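Mll2253 protein (Mesorhizobium loti, PDB 3Q63) is of unknown function but belongs to the AHA1 family of the Bet v 1-like clan, whose helix-grip fold encloses a ligand-binding cavity in many relatives. Local coordinates at residues Arg15-Pro20 with Thr104-Glu109; Leu38-Phe43 with Asn52-Trp57. All coordinates share one frame; numbering follows the deposited sequence.

Both contacts belong to one antiparallel sheet of the helix-grip fold. Interaction 1 pairs the edge strand 9-17 with strand 103-113. Interaction 2 pairs the short edge strand 40-41 with strand 50-54, so the two lie at the two ends of the strand order. Their centres are 22 Å apart, on opposite sides of the chain's centre, and their nearest atoms are about 9 Å apart. Helix 118-141 reaches both: Met108 and Arg15 touch it in interaction 1, Leu38 and Met39 in interaction 2. The second subunit lies against interaction 2 but touches neither segment of interaction 1. The shared contact with helix 118-141 places both pairings around the helix that the sheet grips.

Interaction 1 (Arg15-Pro20 with Thr104-Glu109); sequences RQISHP and THLRME
The antiparallel pairing of strands 9-17 and 103-113 forms one edge of the helix-grip sheet of this Bet v 1-like fold. Arg15 pairs with Leu106 and Ile17 with Thr104, each through two backbone hydrogen bonds. Leu106 N to Arg15 O is 2.8 Å and nearly straight, with 169° at the hydrogen. Gln16 and His105 form the non-hydrogen-bonded pair between them, their CA atoms 4.5 Å apart. Their side chains cross at about a right angle on one face of the sheet. The Gln16 chain bends at chi2 (58°), bringing OE1 to 3.9 Å from His105 CB, while Gln16 NE2 is hydrogen-bonded to Thr100 OG1. Arg15 O lies over one face of the His105 ring, toward its rim.

On the other face, Ile17 and Leu106 lie side by side and point the same way. Ile17 CD1 meets Leu106 CD2 at 4.0 Å, and Leu24 of helix 21-29 packs on both. Beyond the strand, the chain turns through Ser18, the centre of an inverse gamma turn. His19 NE2 is hydrogen-bonded to Asp140 of the C-terminal helix. The Thr104 hydroxyl OG1 donates to His19 O at 2.7 Å, in the carbonyl plane, just ahead of helix 21-29.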
loop_
_atom_site.group_PDB
_atom_site.type_symbol
_atom_site.label_atom_id
_atom_site.label_comp_id
_atom_site.label_asym_id
_atom_site.label_seq_id
_atom_site.Cartn_x
_atom_site.Cartn_y
_atom_site.Cartn_z
ATOM N N ARG B 15 0.575 -4.602 -21.660
ATOM C CA ARG B 15 0.387 -6.023 -21.454
ATOM C C ARG B 15 -0.611 -6.564 -22.458
ATOM O O ARG B 15 -1.560 -5.874 -22.830
ATOM C CB ARG B 15 -0.147 -6.289 -20.036
ATOM C CG ARG B 15 0.823 -5.972 -18.877
ATOM C CD ARG B 15 1.659 -7.191 -18.495
ATOM N NE ARG B 15 2.516 -6.956 -17.330
ATOM C CZ ARG B 15 3.617 -6.208 -17.342
ATOM N NH1 ARG B 15 4.013 -5.614 -18.459
ATOM N NH2 ARG B 15 4.329 -6.052 -16.232
ATOM N N GLN B 16 -0.385 -7.792 -22.911
ATOM C CA GLN B 16 -1.307 -8.440 -23.837
ATOM C C GLN B 16 -2.127 -9.355 -22.935
ATOM O O GLN B 16 -1.575 -10.242 -22.283
ATOM C CB GLN B 16 -0.541 -9.268 -24.876
ATOM C CG GLN B 16 -1.425 -10.113 -25.782
ATOM C CD GLN B 16 -2.445 -9.289 -26.549
ATOM O OE1 GLN B 16 -2.102 -8.333 -27.255
ATOM N NE2 GLN B 16 -3.711 -9.661 -26.422
ATOM N N ILE B 17 -3.433 -9.127 -22.885
ATOM C CA ILE B 17 -4.318 -9.919 -22.035
ATOM C C ILE B 17 -5.206 -10.840 -22.859
ATOM O O ILE B 17 -5.903 -10.394 -23.775
ATOM C CB ILE B 17 -5.209 -9.000 -21.157
ATOM C CG1 ILE B 17 -4.321 -8.097 -20.291
ATOM C CG2 ILE B 17 -6.124 -9.841 -20.275
ATOM C CD1 ILE B 17 -5.090 -7.154 -19.375
ATOM N N SER B 18 -5.168 -12.127 -22.524
ATOM C CA SER B 18 -5.939 -13.150 -23.223
ATOM C C SER B 18 -7.410 -13.200 -22.813
ATOM O O SER B 18 -7.946 -14.270 -22.513
ATOM C CB SER B 18 -5.304 -14.524 -22.996
ATOM O OG SER B 18 -4.043 -14.607 -23.631
ATOM N N HIS B 19 -8.052 -12.038 -22.796
ATOM C CA HIS B 19 -9.455 -11.930 -22.443
ATOM C C HIS B 19 -10.047 -10.814 -23.288
ATOM O O HIS B 19 -9.335 -9.908 -23.719
ATOM C CB HIS B 19 -9.610 -11.614 -20.950
ATOM C CG HIS B 19 -9.122 -12.709 -20.057
ATOM N ND1 HIS B 19 -9.899 -13.800 -19.729
ATOM C CD2 HIS B 19 -7.912 -12.926 -19.490
ATOM C CE1 HIS B 19 -9.187 -14.643 -19.004
ATOM N NE2 HIS B 19 -7.976 -14.137 -18.845
ATOM N N PRO B 20 -11.355 -10.886 -23.562
ATOM C CA PRO B 20 -12.040 -9.868 -24.363
ATOM C C PRO B 20 -12.066 -8.532 -23.640
ATOM O O PRO B 20 -12.046 -8.487 -22.409
ATOM C CB PRO B 20 -13.433 -10.463 -24.572
ATOM C CG PRO B 20 -13.610 -11.362 -23.388
ATOM C CD PRO B 20 -12.255 -12.010 -23.257
ATOM N N THR B 104 -7.083 -8.630 -25.580
ATOM C CA THR B 104 -7.044 -7.184 -25.484
ATOM C C THR B 104 -5.675 -6.681 -25.080
ATOM O O THR B 104 -5.070 -7.190 -24.138
ATOM C CB THR B 104 -8.032 -6.675 -24.435
ATOM O OG1 THR B 104 -9.270 -7.386 -24.555
ATOM C CG2 THR B 104 -8.283 -5.192 -24.635
ATOM N N HIS B 105 -5.189 -5.677 -25.795
ATOM C CA HIS B 105 -3.904 -5.096 -25.462
ATOM C C HIS B 105 -4.181 -3.908 -24.534
ATOM O O HIS B 105 -4.941 -3.004 -24.878
ATOM C CB HIS B 105 -3.179 -4.648 -26.733
ATOM C CG HIS B 105 -1.922 -3.882 -26.470
ATOM N ND1 HIS B 105 -1.923 -2.556 -26.094
ATOM C CD2 HIS B 105 -0.621 -4.258 -26.512
ATOM C CE1 HIS B 105 -0.680 -2.148 -25.919
ATOM N NE2 HIS B 105 0.130 -3.162 -26.165
ATOM N N LEU B 106 -3.568 -3.927 -23.353
ATOM C CA LEU B 106 -3.759 -2.875 -22.361
ATOM C C LEU B 106 -2.515 -2.008 -22.163
ATOM O O LEU B 106 -1.412 -2.527 -21.996
ATOM C CB LEU B 106 -4.145 -3.496 -21.007
ATOM C CG LEU B 106 -4.267 -2.532 -19.820
ATOM C CD1 LEU B 106 -5.419 -1.579 -20.072
ATOM C CD2 LEU B 106 -4.483 -3.292 -18.513
ATOM N N ARG B 107 -2.701 -0.691 -22.193
ATOM C CA ARG B 107 -1.608 0.248 -21.963
ATOM C C ARG B 107 -2.008 1.114 -20.781
ATOM O O ARG B 107 -3.151 1.565 -20.694
ATOM C CB ARG B 107 -1.378 1.156 -23.174
ATOM C CG ARG B 107 -0.191 2.108 -23.006
ATOM C CD ARG B 107 -0.010 3.019 -24.216
ATOM N NE ARG B 107 -1.067 4.020 -24.305
ATOM C CZ ARG B 107 -1.226 4.852 -25.328
ATOM N NH1 ARG B 107 -0.393 4.804 -26.359
ATOM N NH2 ARG B 107 -2.222 5.732 -25.321
HETATM N N MSE B 108 -1.075 1.338 -19.867
HETATM C CA MSE B 108 -1.338 2.174 -18.705
HETATM C C MSE B 108 -0.304 3.282 -18.736
HETATM O O MSE B 108 0.900 3.019 -18.798
HETATM C CB MSE B 108 -1.196 1.356 -17.424
HETATM C CG MSE B 108 -1.657 2.048 -16.141
HETATM SE SE MSE B 108 -0.587 3.575 -15.560
HETATM C CE MSE B 108 1.176 2.782 -15.541
ATOM N N GLU B 109 -0.774 4.523 -18.729
ATOM C CA GLU B 109 0.125 5.664 -18.721
ATOM C C GLU B 109 -0.186 6.474 -17.474
ATOM O O GLU B 109 -1.331 6.855 -17.245
ATOM C CB GLU B 109 -0.082 6.548 -19.954
ATOM C CG GLU B 109 0.332 5.918 -21.273
ATOM C CD GLU B 109 -0.038 6.796 -22.456
ATOM O OE1 GLU B 109 -1.248 6.883 -22.779
ATOM O OE2 GLU B 109 0.879 7.403 -23.054
#

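Interaction 2 (Leu38-Phe43 with Asn52-Trp57); sequences LMKNDF and NISADW
A beta hairpin of strands 40-41 and 50-54 forms the second edge of the sheet. Ser54 N donates to Lys40 O at 3.0 Å, tilted 32° from the carbonyl plane. Asn41 faces Ile53 as a non-hydrogen-bonded pair. CA-H...O contacts cross this pair, Asn41 CA with Asn52 O and Ile53 CA with Lys40 O.

At one end the Asp42 side chain supplies the acceptor. With CG set between the backbone N and the carbonyl carbon (chi1 53°), OD2 accepts from Asn52 N at 2.8 Å. The bond is nearly straight and uses the syn lone pair. The return bond, Asp42 N to Asn52 O, is weak. At the other end a water accepts from Lys40 N and gives a weak bond to Ser54 O.

Ile53 carries the apolar side. Its CD1 meets Leu38 CD2 at 3.8 Å, the two side chains crossing at about a right angle. Its CG1 lies 4.2 Å from Asn41 CB. Cutting this side chain back to alanine removes CG1 and CD1, which would probably open a gap beside Leu38 CD2 and Asn41 CB. The selenium (SE) of Met39, a selenomethionine in this crystal, lies 4.1 Å from Ala55 CB.

The second subunit closes over this end: its Arg119 hydrogen-bonds to Ser54 OG and forms a salt bridge with Asp56, and its Trp57 packs on Met39 and Ala55. The arrangement is an antiparallel edge hairpin of the helix-grip fold, here used in the dimer interface.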
loop_
_atom_site.group_PDB
_atom_site.type_symbol
_atom_site.label_atom_id
_atom_site.label_comp_id
_atom_site.label_asym_id
_atom_site.label_seq_id
_atom_site.Cartn_x
_atom_site.Cartn_y
_atom_site.Cartn_z
ATOM N N LEU B 38 -6.259 -4.431 -7.252
ATOM C CA LEU B 38 -5.692 -3.170 -6.805
ATOM C C LEU B 38 -5.857 -3.098 -5.289
ATOM O O LEU B 38 -5.027 -3.626 -4.550
ATOM C CB LEU B 38 -6.405 -2.010 -7.496
ATOM C CG LEU B 38 -5.760 -0.643 -7.316
ATOM C CD1 LEU B 38 -4.360 -0.625 -7.945
ATOM C CD2 LEU B 38 -6.642 0.396 -7.959
HETATM N N MSE B 39 -6.926 -2.450 -4.831
HETATM C CA MSE B 39 -7.226 -2.352 -3.403
HETATM C C MSE B 39 -8.556 -1.640 -3.179
HETATM O O MSE B 39 -9.202 -1.192 -4.128
HETATM C CB MSE B 39 -6.103 -1.617 -2.653
HETATM C CG MSE B 39 -6.008 -0.127 -2.942
HETATM SE SE MSE B 39 -4.366 0.684 -2.262
HETATM C CE MSE B 39 -3.210 0.415 -3.796
ATOM N N LYS B 40 -8.951 -1.567 -1.910
ATOM C CA LYS B 40 -10.185 -0.927 -1.468
ATOM C C LYS B 40 -10.412 0.380 -2.217
ATOM O O LYS B 40 -9.494 1.185 -2.369
ATOM C CB LYS B 40 -10.094 -0.638 0.030
ATOM C CG LYS B 40 -11.390 -0.794 0.808
ATOM C CD LYS B 40 -12.488 0.123 0.322
ATOM C CE LYS B 40 -13.711 0.017 1.236
ATOM N NZ LYS B 40 -13.384 0.383 2.649
ATOM N N ASN B 41 -11.642 0.600 -2.667
ATOM C CA ASN B 41 -11.952 1.803 -3.418
ATOM C C ASN B 41 -13.450 2.005 -3.541
ATOM O O ASN B 41 -14.231 1.080 -3.321
ATOM C CB ASN B 41 -11.400 1.682 -4.829
ATOM C CG ASN B 41 -12.125 0.620 -5.632
ATOM O OD1 ASN B 41 -11.896 -0.580 -5.451
ATOM N ND2 ASN B 41 -13.028 1.055 -6.508
ATOM N N ASP B 42 -13.831 3.226 -3.908
ATOM C CA ASP B 42 -15.231 3.580 -4.125
ATOM C C ASP B 42 -15.354 4.236 -5.500
ATOM O O ASP B 42 -15.999 5.270 -5.663
ATOM C CB ASP B 42 -15.748 4.525 -3.025
ATOM C CG ASP B 42 -14.870 5.759 -2.830
ATOM O OD1 ASP B 42 -15.405 6.784 -2.356
ATOM O OD2 ASP B 42 -13.660 5.708 -3.125
ATOM N N PHE B 43 -14.720 3.606 -6.486
ATOM C CA PHE B 43 -14.721 4.068 -7.869
ATOM C C PHE B 43 -16.119 4.059 -8.497
ATOM O O PHE B 43 -16.986 3.291 -8.094
ATOM C CB PHE B 43 -13.804 3.164 -8.708
ATOM C CG PHE B 43 -13.863 3.440 -10.185
ATOM C CD1 PHE B 43 -13.081 4.444 -10.747
ATOM C CD2 PHE B 43 -14.735 2.724 -11.011
ATOM C CE1 PHE B 43 -13.166 4.738 -12.104
ATOM C CE2 PHE B 43 -14.828 3.013 -12.374
ATOM C CZ PHE B 43 -14.041 4.022 -12.924
ATOM N N ASN B 52 -11.527 7.496 -3.480
ATOM C CA ASN B 52 -10.249 7.170 -2.871
ATOM C C ASN B 52 -9.934 5.704 -3.097
ATOM O O ASN B 52 -10.818 4.886 -3.347
ATOM C CB ASN B 52 -10.263 7.428 -1.357
ATOM C CG ASN B 52 -10.424 8.887 -1.016
ATOM O OD1 ASN B 52 -11.518 9.339 -0.703
ATOM N ND2 ASN B 52 -9.331 9.638 -1.087
ATOM N N ILE B 53 -8.652 5.395 -3.006
ATOM C CA ILE B 53 -8.147 4.046 -3.142
ATOM C C ILE B 53 -7.298 3.952 -1.873
ATOM O O ILE B 53 -6.368 4.740 -1.690
ATOM C CB ILE B 53 -7.278 3.907 -4.414
ATOM C CG1 ILE B 53 -8.138 4.147 -5.657
ATOM C CG2 ILE B 53 -6.680 2.512 -4.499
ATOM C CD1 ILE B 53 -7.381 3.976 -6.978
ATOM N N SER B 54 -7.641 3.026 -0.983
ATOM C CA SER B 54 -6.921 2.902 0.281
ATOM C C SER B 54 -6.448 1.492 0.614
ATOM O O SER B 54 -7.047 0.495 0.199
ATOM C CB SER B 54 -7.794 3.433 1.427
ATOM O OG SER B 54 -8.976 2.659 1.578
ATOM N N ALA B 55 -5.368 1.430 1.387
ATOM C CA ALA B 55 -4.756 0.170 1.793
ATOM C C ALA B 55 -5.091 -0.198 3.235
ATOM O O ALA B 55 -5.477 0.660 4.028
ATOM C CB ALA B 55 -3.242 0.272 1.627
ATOM N N ASP B 56 -4.916 -1.467 3.591
ATOM C CA ASP B 56 -5.226 -1.894 4.954
ATOM C C ASP B 56 -4.317 -1.279 6.015
ATOM O O ASP B 56 -4.726 -1.132 7.163
ATOM C CB ASP B 56 -5.171 -3.421 5.077
ATOM C CG ASP B 56 -6.301 -4.112 4.323
ATOM O OD1 ASP B 56 -7.358 -3.480 4.108
ATOM O OD2 ASP B 56 -6.130 -5.293 3.967
ATOM N N TRP B 57 -3.097 -0.911 5.631
ATOM C CA TRP B 57 -2.138 -0.337 6.573
ATOM C C TRP B 57 -2.278 1.168 6.815
ATOM O O TRP B 57 -1.503 1.752 7.579
ATOM C CB TRP B 57 -0.710 -0.657 6.125
ATOM C CG TRP B 57 -0.433 -0.396 4.674
ATOM C CD1 TRP B 57 -0.545 -1.285 3.647
ATOM C CD2 TRP B 57 0.086 0.809 4.107
ATOM N NE1 TRP B 57 -0.117 -0.712 2.476
ATOM C CE2 TRP B 57 0.274 0.576 2.730
ATOM C CE3 TRP B 57 0.414 2.066 4.630
ATOM C CZ2 TRP B 57 0.777 1.554 1.867
ATOM C CZ3 TRP B 57 0.914 3.037 3.772
ATOM C CH2 TRP B 57 1.091 2.774 2.407
HETATM O O HOH W 1 -7.407 -2.957 0.139
#